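Local structure of 3-oxoacyl-[acyl-carrier-protein] synthase 2 (Rickettsia rickettsii, 4JGA) at residues Ile323-Thr328 and Val352-Thr357; Lys16-Thr21 and Val261-Tyr266; Cys60-Leu65 and Gly251-Glu256. The protein probably catalyses the decarboxylative condensation of malonyl-ACP with an acyl chain, the elongation step of bacterial type II fatty acid synthesis. All blocks are in the same frame, centred on the assembly; numbering follows the deposited sequence.

From the N terminus, the first segment of contact 2 comes at the start of strand 18-26, but its partner arrives only some 240 residues later, at the end of strand 257-265. Within the large loop so closed lies contact 3, which sets the short strand 62-64 against the chain leading into strand 257-265. Contact 1 follows both in series and closes a much shorter loop, a single beta-alpha-beta unit in the C-terminal part of the chain. Contacts 1 and 2 belong to the same mixed sheet, with centres about 24 Å apart. Contact 3 lies across the chain's centre from contact 2, yet it meets contact 1 where Phe252 packs on Thr328.

Contact 1: Ile323-Thr328 and Val352-Thr357; sequences INAHGT and VLMSST. With K (potassium ion), chain C.
The flat carboxamide of Asn324 meets a bound potassium ion through OD1 and the side chain of Thr357 through ND2. OD1 binds potassium at 2.7 Å and also accepts a hydrogen bond from a water, which in turn accepts the N-H of Thr357. ND2 is 3.7 Å from Thr357 CG2 and has its main polar partner in Tyr322. With CG anti to the backbone N (chi1 -172°), OD1 can chelate the ion together with the residue's own carbonyl O. The Ala325 carbonyl joins them, and Glu372, Ser417 and Asn418 complete the site.

Along the backbone, Ile323 and Met354, then Asn324 and Ser355, pair as parallel strands; Ala325 N reaches Ser355 O at 2.9 Å. On the apolar face, Met354 SD rests against Ile323 CG2 and Ala325 CB, both 3.8 Å away, where a flexible thioether fits well between branched and small neighbours. Further along, Ser356 OG donates to a lone pair of Gly327 O (2.6 Å), tying the two segments again.

The pair forms the beta-alpha-beta crossover through helix 331-345, whose Val341 packs on Ile323 and Met354. Helix 368-382 lies against Asn324 and Thr357, and strand 414-421 flanks 322-324.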
loop_
_atom_site.group_PDB
_atom_site.type_symbol
_atom_site.label_atom_id
_atom_site.label_comp_id
_atom_site.label_asym_id
_atom_site.label_seq_id
_atom_site.Cartn_x
_atom_site.Cartn_y
_atom_site.Cartn_z
ATOM N N ILE A 323 -4.770 16.822 -21.005
ATOM C CA ILE A 323 -4.806 15.499 -20.418
ATOM C C ILE A 323 -3.401 14.913 -20.479
ATOM O O ILE A 323 -2.788 14.816 -21.546
ATOM C CB ILE A 323 -5.745 14.550 -21.183
ATOM C CG1 ILE A 323 -7.150 15.125 -21.211
ATOM C CG2 ILE A 323 -5.710 13.129 -20.585
ATOM C CD1 ILE A 323 -8.083 14.377 -22.119
ATOM N N ASN A 324 -2.878 14.571 -19.304
ATOM C CA ASN A 324 -1.645 13.832 -19.226
ATOM C C ASN A 324 -2.036 12.369 -19.145
ATOM O O ASN A 324 -2.530 11.885 -18.105
ATOM C CB ASN A 324 -0.782 14.259 -18.030
ATOM C CG ASN A 324 0.599 13.615 -18.076
ATOM O OD1 ASN A 324 0.776 12.478 -17.591
ATOM N ND2 ASN A 324 1.588 14.316 -18.685
ATOM N N ALA A 325 -1.854 11.686 -20.263
ATOM C CA ALA A 325 -2.299 10.335 -20.441
ATOM C C ALA A 325 -1.447 9.359 -19.595
ATOM O O ALA A 325 -0.370 9.722 -19.106
ATOM C CB ALA A 325 -2.197 9.983 -21.913
ATOM N N HIS A 326 -1.964 8.157 -19.390
ATOM C CA HIS A 326 -1.152 7.070 -18.934
ATOM C C HIS A 326 -0.154 6.716 -20.043
ATOM O O HIS A 326 1.057 6.789 -19.832
ATOM C CB HIS A 326 -2.007 5.866 -18.556
ATOM C CG HIS A 326 -1.238 4.807 -17.830
ATOM N ND1 HIS A 326 -0.449 5.088 -16.735
ATOM C CD2 HIS A 326 -1.135 3.473 -18.038
ATOM C CE1 HIS A 326 0.098 3.971 -16.285
ATOM N NE2 HIS A 326 -0.303 2.974 -17.061
ATOM N N GLY A 327 -0.673 6.458 -21.246
ATOM C CA GLY A 327 0.126 6.486 -22.472
ATOM C C GLY A 327 1.479 5.801 -22.430
ATOM O O GLY A 327 2.540 6.462 -22.551
ATOM N N THR A 328 1.466 4.479 -22.242
ATOM C CA THR A 328 2.706 3.744 -21.980
ATOM C C THR A 328 3.484 3.263 -23.197
ATOM O O THR A 328 4.620 2.821 -23.044
ATOM C CB THR A 328 2.462 2.504 -21.069
ATOM O OG1 THR A 328 1.718 1.529 -21.787
ATOM C CG2 THR A 328 1.715 2.910 -19.848
ATOM N N VAL A 352 -9.285 19.551 -27.232
ATOM C CA VAL A 352 -8.534 19.179 -26.056
ATOM C C VAL A 352 -7.162 18.644 -26.485
ATOM O O VAL A 352 -7.045 17.981 -27.514
ATOM C CB VAL A 352 -9.288 18.134 -25.213
ATOM C CG1 VAL A 352 -9.325 16.783 -25.913
ATOM C CG2 VAL A 352 -8.629 18.004 -23.857
ATOM N N LEU A 353 -6.145 18.954 -25.687
ATOM C CA LEU A 353 -4.810 18.457 -25.901
ATOM C C LEU A 353 -4.600 17.271 -24.979
ATOM O O LEU A 353 -5.070 17.271 -23.838
ATOM C CB LEU A 353 -3.756 19.529 -25.596
ATOM C CG LEU A 353 -3.222 20.401 -26.752
ATOM C CD1 LEU A 353 -4.316 20.916 -27.673
ATOM C CD2 LEU A 353 -2.348 21.523 -26.222
ATOM N N MET A 354 -3.864 16.278 -25.464
ATOM C CA MET A 354 -3.453 15.131 -24.644
ATOM C C MET A 354 -2.030 14.744 -25.012
ATOM O O MET A 354 -1.709 14.701 -26.185
ATOM C CB MET A 354 -4.399 13.928 -24.833
ATOM C CG MET A 354 -3.924 12.661 -24.115
ATOM S SD MET A 354 -5.162 11.331 -23.887
ATOM C CE MET A 354 -5.250 10.621 -25.502
ATOM N N SER A 355 -1.189 14.454 -24.017
ATOM C CA SER A 355 0.162 13.962 -24.295
ATOM C C SER A 355 0.614 12.947 -23.241
ATOM O O SER A 355 0.043 12.859 -22.157
ATOM C CB SER A 355 1.153 15.116 -24.404
ATOM O OG SER A 355 1.472 15.670 -23.148
ATOM N N SER A 356 1.600 12.131 -23.628
ATOM C CA SER A 356 2.238 11.209 -22.719
ATOM C C SER A 356 3.671 11.632 -22.511
ATOM O O SER A 356 4.486 11.657 -23.449
ATOM C CB SER A 356 2.229 9.790 -23.241
ATOM O OG SER A 356 2.986 8.988 -22.354
ATOM N N THR A 357 3.989 11.971 -21.277
ATOM C CA THR A 357 5.368 12.277 -20.928
ATOM C C THR A 357 6.206 11.017 -20.725
ATOM O O THR A 357 7.406 11.102 -20.540
ATOM C CB THR A 357 5.419 13.151 -19.666
ATOM O OG1 THR A 357 4.503 12.642 -18.683
ATOM C CG2 THR A 357 5.044 14.561 -20.028
HETATM K K K C . -0.801 10.572 -16.450
HETATM O O HOH W 1 2.214 10.788 -19.298
#

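Contact 2: Lys16-Thr21 and Val261-Tyr266; sequences KRVVIT and VVLEEY
Val18 and Ile20 pack beside Leu263 where strands 18-21 and 261-265 pair antiparallel in the central mixed sheet of this thiolase-type fold. The tight part is the strand core. Val19 and Glu264 form a hydrogen-bonded pair, Val19 N to Glu264 O 2.9 Å. On the face of Val18, Ile20 and Leu263, the Ile20 and Leu263 side chains run side by side, CG1 to CD2 3.9 Å, and Val18 CG1 meets Leu263 CB. Branched aliphatics suit this place, because the same face is buried under helices 187-200 and 368-382.

On the other face Val19 CG1 packs on the Tyr266 ring, 3.6 Å from CD1, and a buried carboxylate needs polar company. Glu264, extended with CG anti to the backbone N (chi1 -175°), takes the hydroxyl of Thr21 on OE1 at 3.0 Å, while OE2 is claimed by Arg272 and His268; together these partners would probably keep it ionised.

Toward Lys16 the contact loosens and becomes wet. Lys16 CB touches Glu265 CG at 3.8 Å, but the charged ends stay apart and are joined by a water held between NZ and OE2. A second water links Arg17 N to the same OE2. Glu265 suits its N-cap position, since its carboxylate also takes the N-H groups of Glu267 and His268 at the start of helix 266-271.

Beside it, Arg17, salt-bridged to Glu279, runs alongside Tyr266. The two planes are inclined by 59°, and Tyr266 CD2 sits 3.7 Å above the centre of the Arg17 guanidinium.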
loop_
_atom_site.group_PDB
_atom_site.type_symbol
_atom_site.label_atom_id
_atom_site.label_comp_id
_atom_site.label_asym_id
_atom_site.label_seq_id
_atom_site.Cartn_x
_atom_site.Cartn_y
_atom_site.Cartn_z
ATOM N N LYS A 16 -13.346 20.229 2.901
ATOM C CA LYS A 16 -12.290 21.222 2.804
ATOM C C LYS A 16 -11.764 21.193 1.400
ATOM O O LYS A 16 -11.742 20.126 0.760
ATOM C CB LYS A 16 -11.175 20.864 3.777
ATOM C CG LYS A 16 -11.625 20.823 5.232
ATOM C CD LYS A 16 -12.032 22.211 5.690
ATOM C CE LYS A 16 -12.360 22.215 7.169
ATOM N NZ LYS A 16 -12.827 23.567 7.529
ATOM N N ARG A 17 -11.338 22.356 0.926
ATOM C CA ARG A 17 -10.662 22.459 -0.351
ATOM C C ARG A 17 -9.189 22.119 -0.166
ATOM O O ARG A 17 -8.611 22.402 0.890
ATOM C CB ARG A 17 -10.833 23.867 -0.920
ATOM C CG ARG A 17 -12.274 24.125 -1.293
ATOM C CD ARG A 17 -12.507 25.551 -1.711
ATOM N NE ARG A 17 -11.770 25.873 -2.932
ATOM C CZ ARG A 17 -11.609 27.119 -3.377
ATOM N NH1 ARG A 17 -12.127 28.139 -2.723
ATOM N NH2 ARG A 17 -10.917 27.356 -4.465
ATOM N N VAL A 18 -8.586 21.503 -1.187
ATOM C CA VAL A 18 -7.227 20.987 -1.098
ATOM C C VAL A 18 -6.345 21.525 -2.226
ATOM O O VAL A 18 -6.653 21.367 -3.417
ATOM C CB VAL A 18 -7.214 19.454 -1.157
ATOM C CG1 VAL A 18 -5.804 18.908 -1.011
ATOM C CG2 VAL A 18 -8.146 18.888 -0.104
ATOM N N VAL A 19 -5.243 22.153 -1.835
ATOM C CA VAL A 19 -4.345 22.789 -2.780
ATOM C C VAL A 19 -2.972 22.144 -2.713
ATOM O O VAL A 19 -2.643 21.421 -1.747
ATOM C CB VAL A 19 -4.263 24.327 -2.555
ATOM C CG1 VAL A 19 -5.611 24.982 -2.836
ATOM C CG2 VAL A 19 -3.800 24.681 -1.163
ATOM N N ILE A 20 -2.211 22.371 -3.769
ATOM C CA ILE A 20 -0.868 21.859 -3.947
ATOM C C ILE A 20 0.104 22.994 -3.602
ATOM O O ILE A 20 0.107 24.043 -4.294
ATOM C CB ILE A 20 -0.633 21.477 -5.414
ATOM C CG1 ILE A 20 -1.720 20.504 -5.939
ATOM C CG2 ILE A 20 0.742 20.857 -5.580
ATOM C CD1 ILE A 20 -1.797 20.452 -7.471
ATOM N N THR A 21 0.939 22.789 -2.573
ATOM C CA THR A 21 1.840 23.818 -2.111
ATOM C C THR A 21 3.325 23.449 -2.201
ATOM O O THR A 21 4.166 24.256 -1.801
ATOM C CB THR A 21 1.531 24.208 -0.654
ATOM O OG1 THR A 21 1.688 23.052 0.203
ATOM C CG2 THR A 21 0.070 24.736 -0.530
ATOM N N VAL A 261 4.463 15.403 -3.716
ATOM C CA VAL A 261 3.846 16.728 -3.521
ATOM C C VAL A 261 3.459 16.959 -2.067
ATOM O O VAL A 261 3.317 16.014 -1.288
ATOM C CB VAL A 261 2.610 16.933 -4.444
ATOM C CG1 VAL A 261 2.996 16.794 -5.918
ATOM C CG2 VAL A 261 1.485 15.950 -4.123
ATOM N N VAL A 262 3.340 18.228 -1.713
ATOM C CA VAL A 262 2.676 18.653 -0.501
ATOM C C VAL A 262 1.282 19.150 -0.892
ATOM O O VAL A 262 1.130 20.027 -1.751
ATOM C CB VAL A 262 3.441 19.768 0.236
ATOM C CG1 VAL A 262 2.779 20.119 1.557
ATOM C CG2 VAL A 262 4.894 19.327 0.470
ATOM N N LEU A 263 0.282 18.516 -0.268
ATOM C CA LEU A 263 -1.108 18.945 -0.326
ATOM C C LEU A 263 -1.493 19.562 1.001
ATOM O O LEU A 263 -1.021 19.154 2.063
ATOM C CB LEU A 263 -2.053 17.790 -0.636
ATOM C CG LEU A 263 -1.786 16.970 -1.904
ATOM C CD1 LEU A 263 -2.928 15.965 -2.057
ATOM C CD2 LEU A 263 -1.619 17.834 -3.163
ATOM N N GLU A 264 -2.382 20.537 0.935
ATOM C CA GLU A 264 -2.679 21.339 2.078
ATOM C C GLU A 264 -4.098 21.872 2.028
ATOM O O GLU A 264 -4.615 22.230 0.951
ATOM C CB GLU A 264 -1.648 22.455 2.142
ATOM C CG GLU A 264 -1.738 23.351 3.380
ATOM C CD GLU A 264 -0.494 24.225 3.552
ATOM O OE1 GLU A 264 0.420 24.154 2.680
ATOM O OE2 GLU A 264 -0.441 24.959 4.571
ATOM N N GLU A 265 -4.744 21.918 3.191
ATOM C CA GLU A 265 -6.084 22.495 3.282
ATOM C C GLU A 265 -5.976 23.990 2.900
ATOM O O GLU A 265 -5.032 24.678 3.285
ATOM C CB GLU A 265 -6.650 22.329 4.686
ATOM C CG GLU A 265 -8.101 22.742 4.831
ATOM C CD GLU A 265 -8.298 24.225 5.071
ATOM O OE1 GLU A 265 -7.492 24.838 5.805
ATOM O OE2 GLU A 265 -9.274 24.790 4.525
ATOM N N TYR A 266 -6.938 24.474 2.129
ATOM C CA TYR A 266 -6.773 25.761 1.473
ATOM C C TYR A 266 -6.609 26.919 2.459
ATOM O O TYR A 266 -5.721 27.719 2.287
ATOM C CB TYR A 266 -7.937 26.011 0.505
ATOM C CG TYR A 266 -7.805 27.237 -0.362
ATOM C CD1 TYR A 266 -6.553 27.709 -0.747
ATOM C CD2 TYR A 266 -8.919 27.925 -0.795
ATOM C CE1 TYR A 266 -6.414 28.825 -1.544
ATOM C CE2 TYR A 266 -8.803 29.053 -1.599
ATOM C CZ TYR A 266 -7.544 29.493 -1.986
ATOM O OH TYR A 266 -7.378 30.622 -2.768
HETATM O O HOH W 2 -10.903 25.786 6.505
HETATM O O HOH W 3 -11.085 24.606 2.691
#

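Contact 3: Cys60-Leu65 and Gly251-Glu256; sequences CKIAGL and GFVMGE
Gly64 and Gly255 bring two backbones running in nearly the same direction, 25° apart, into a single bridge, with their CA atoms only 4.0 Å from each other. Gly64 N donates to Met254 O at 2.8 Å, and Gly64 O receives a weak bond from Glu256 N. Without side chains, both glycines suit so close an approach. One step back the two chains diverge, and a water fills in by donating to Ile62 O and accepting from Met254 N.

Val253 carries the apolar part. Its CG1, anti to the backbone N (chi1 178°), lies over the Ala63 backbone, 3.7 Å from CA. Its other branch, CG2, meets Ile62 CD1 at 4.0 Å, the two side chains crossing at about a right angle. A beta-branched residue thus serves two neighbours at once.

At the far end the extended Glu256 side chain crosses Leu65 at a slant, with OE1 3.5 Å from Leu65 CA and 3.6 Å from Leu65 CD2. That oxygen is gripped by the N-H of Ile66, while OE2 has a weak bond to Tyr97, so the buried carboxylate finds polar partners amid apolar packing.

Strand 62-64 pairs with strand 47-49, whose Ile47 touches both Ile62 and Val253. Met254 turns to helix 218-226, packing on Val221 and Phe224, and from Glu256 the chain runs directly into strand 257-265 of the central sheet.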
loop_
_atom_site.group_PDB
_atom_site.type_symbol
_atom_site.label_atom_id
_atom_site.label_comp_id
_atom_site.label_asym_id
_atom_site.label_seq_id
_atom_site.Cartn_x
_atom_site.Cartn_y
_atom_site.Cartn_z
ATOM N N CYS A 60 15.218 -6.842 -23.396
ATOM C CA CYS A 60 15.149 -5.371 -23.271
ATOM C C CYS A 60 16.384 -4.866 -22.537
ATOM O O CYS A 60 16.717 -5.359 -21.486
ATOM C CB CYS A 60 13.901 -4.926 -22.522
ATOM S SG CYS A 60 13.794 -3.117 -22.349
ATOM N N LYS A 61 17.081 -3.907 -23.138
ATOM C CA LYS A 61 18.399 -3.504 -22.671
ATOM C C LYS A 61 18.442 -2.026 -22.313
ATOM O O LYS A 61 19.513 -1.470 -22.119
ATOM C CB LYS A 61 19.443 -3.804 -23.758
ATOM C CG LYS A 61 19.565 -5.289 -24.080
ATOM C CD LYS A 61 20.408 -5.538 -25.319
ATOM C CE LYS A 61 20.229 -6.962 -25.803
ATOM N NZ LYS A 61 20.759 -7.961 -24.834
ATOM N N ILE A 62 17.271 -1.398 -22.219
ATOM C CA ILE A 62 17.194 0.062 -22.059
ATOM C C ILE A 62 16.222 0.426 -20.946
ATOM O O ILE A 62 15.392 -0.377 -20.562
ATOM C CB ILE A 62 16.712 0.751 -23.348
ATOM C CG1 ILE A 62 15.343 0.197 -23.783
ATOM C CG2 ILE A 62 17.751 0.582 -24.457
ATOM C CD1 ILE A 62 14.630 1.004 -24.867
ATOM N N ALA A 63 16.333 1.651 -20.461
ATOM C CA ALA A 63 15.468 2.120 -19.404
ATOM C C ALA A 63 15.621 3.623 -19.237
ATOM O O ALA A 63 16.623 4.192 -19.654
ATOM C CB ALA A 63 15.782 1.401 -18.080
ATOM N N GLY A 64 14.604 4.217 -18.611
ATOM C CA GLY A 64 14.663 5.580 -18.090
ATOM C C GLY A 64 15.404 5.571 -16.765
ATOM O O GLY A 64 14.891 5.097 -15.755
ATOM N N LEU A 65 16.617 6.094 -16.779
ATOM C CA LEU A 65 17.509 5.972 -15.641
ATOM C C LEU A 65 17.962 7.320 -15.112
ATOM O O LEU A 65 18.237 8.270 -15.871
ATOM C CB LEU A 65 18.730 5.135 -16.029
ATOM C CG LEU A 65 18.448 3.674 -16.407
ATOM C CD1 LEU A 65 19.670 3.076 -17.105
ATOM C CD2 LEU A 65 18.059 2.838 -15.178
ATOM N N GLY A 251 5.485 -1.755 -26.799
ATOM C CA GLY A 251 5.665 -1.995 -25.393
ATOM C C GLY A 251 6.306 -0.822 -24.687
ATOM O O GLY A 251 6.925 0.058 -25.323
ATOM N N PHE A 252 6.127 -0.795 -23.360
ATOM C CA PHE A 252 6.681 0.278 -22.573
ATOM C C PHE A 252 8.175 0.112 -22.265
ATOM O O PHE A 252 8.751 -0.953 -22.478
ATOM C CB PHE A 252 5.817 0.622 -21.327
ATOM C CG PHE A 252 5.814 -0.373 -20.186
ATOM C CD1 PHE A 252 6.847 -0.402 -19.246
ATOM C CD2 PHE A 252 4.676 -1.122 -19.917
ATOM C CE1 PHE A 252 6.801 -1.252 -18.176
ATOM C CE2 PHE A 252 4.624 -1.970 -18.811
ATOM C CZ PHE A 252 5.699 -2.048 -17.947
ATOM N N VAL A 253 8.780 1.199 -21.824
ATOM C CA VAL A 253 10.171 1.220 -21.356
ATOM C C VAL A 253 10.108 1.496 -19.848
ATOM O O VAL A 253 9.443 2.453 -19.404
ATOM C CB VAL A 253 10.984 2.295 -22.071
ATOM C CG1 VAL A 253 12.435 2.351 -21.555
ATOM C CG2 VAL A 253 10.984 2.051 -23.590
ATOM N N MET A 254 10.723 0.618 -19.073
ATOM C CA MET A 254 10.778 0.819 -17.634
ATOM C C MET A 254 11.653 2.032 -17.273
ATOM O O MET A 254 12.659 2.304 -17.923
ATOM C CB MET A 254 11.363 -0.399 -16.900
ATOM C CG MET A 254 10.598 -1.683 -17.104
ATOM S SD MET A 254 11.522 -3.089 -16.468
ATOM C CE MET A 254 11.479 -2.727 -14.695
ATOM N N GLY A 255 11.246 2.716 -16.222
ATOM C CA GLY A 255 11.988 3.822 -15.649
ATOM C C GLY A 255 11.962 3.840 -14.123
ATOM O O GLY A 255 11.271 3.047 -13.470
ATOM N N GLU A 256 12.764 4.748 -13.566
ATOM C CA GLU A 256 12.946 4.842 -12.119
ATOM C C GLU A 256 12.895 6.311 -11.719
ATOM O O GLU A 256 13.215 7.186 -12.509
ATOM C CB GLU A 256 14.278 4.211 -11.695
ATOM C CG GLU A 256 15.479 4.816 -12.404
ATOM C CD GLU A 256 16.823 4.402 -11.846
ATOM O OE1 GLU A 256 17.813 5.005 -12.292
ATOM O OE2 GLU A 256 16.896 3.509 -10.961
HETATM O O HOH W 4 12.665 -1.144 -20.011
#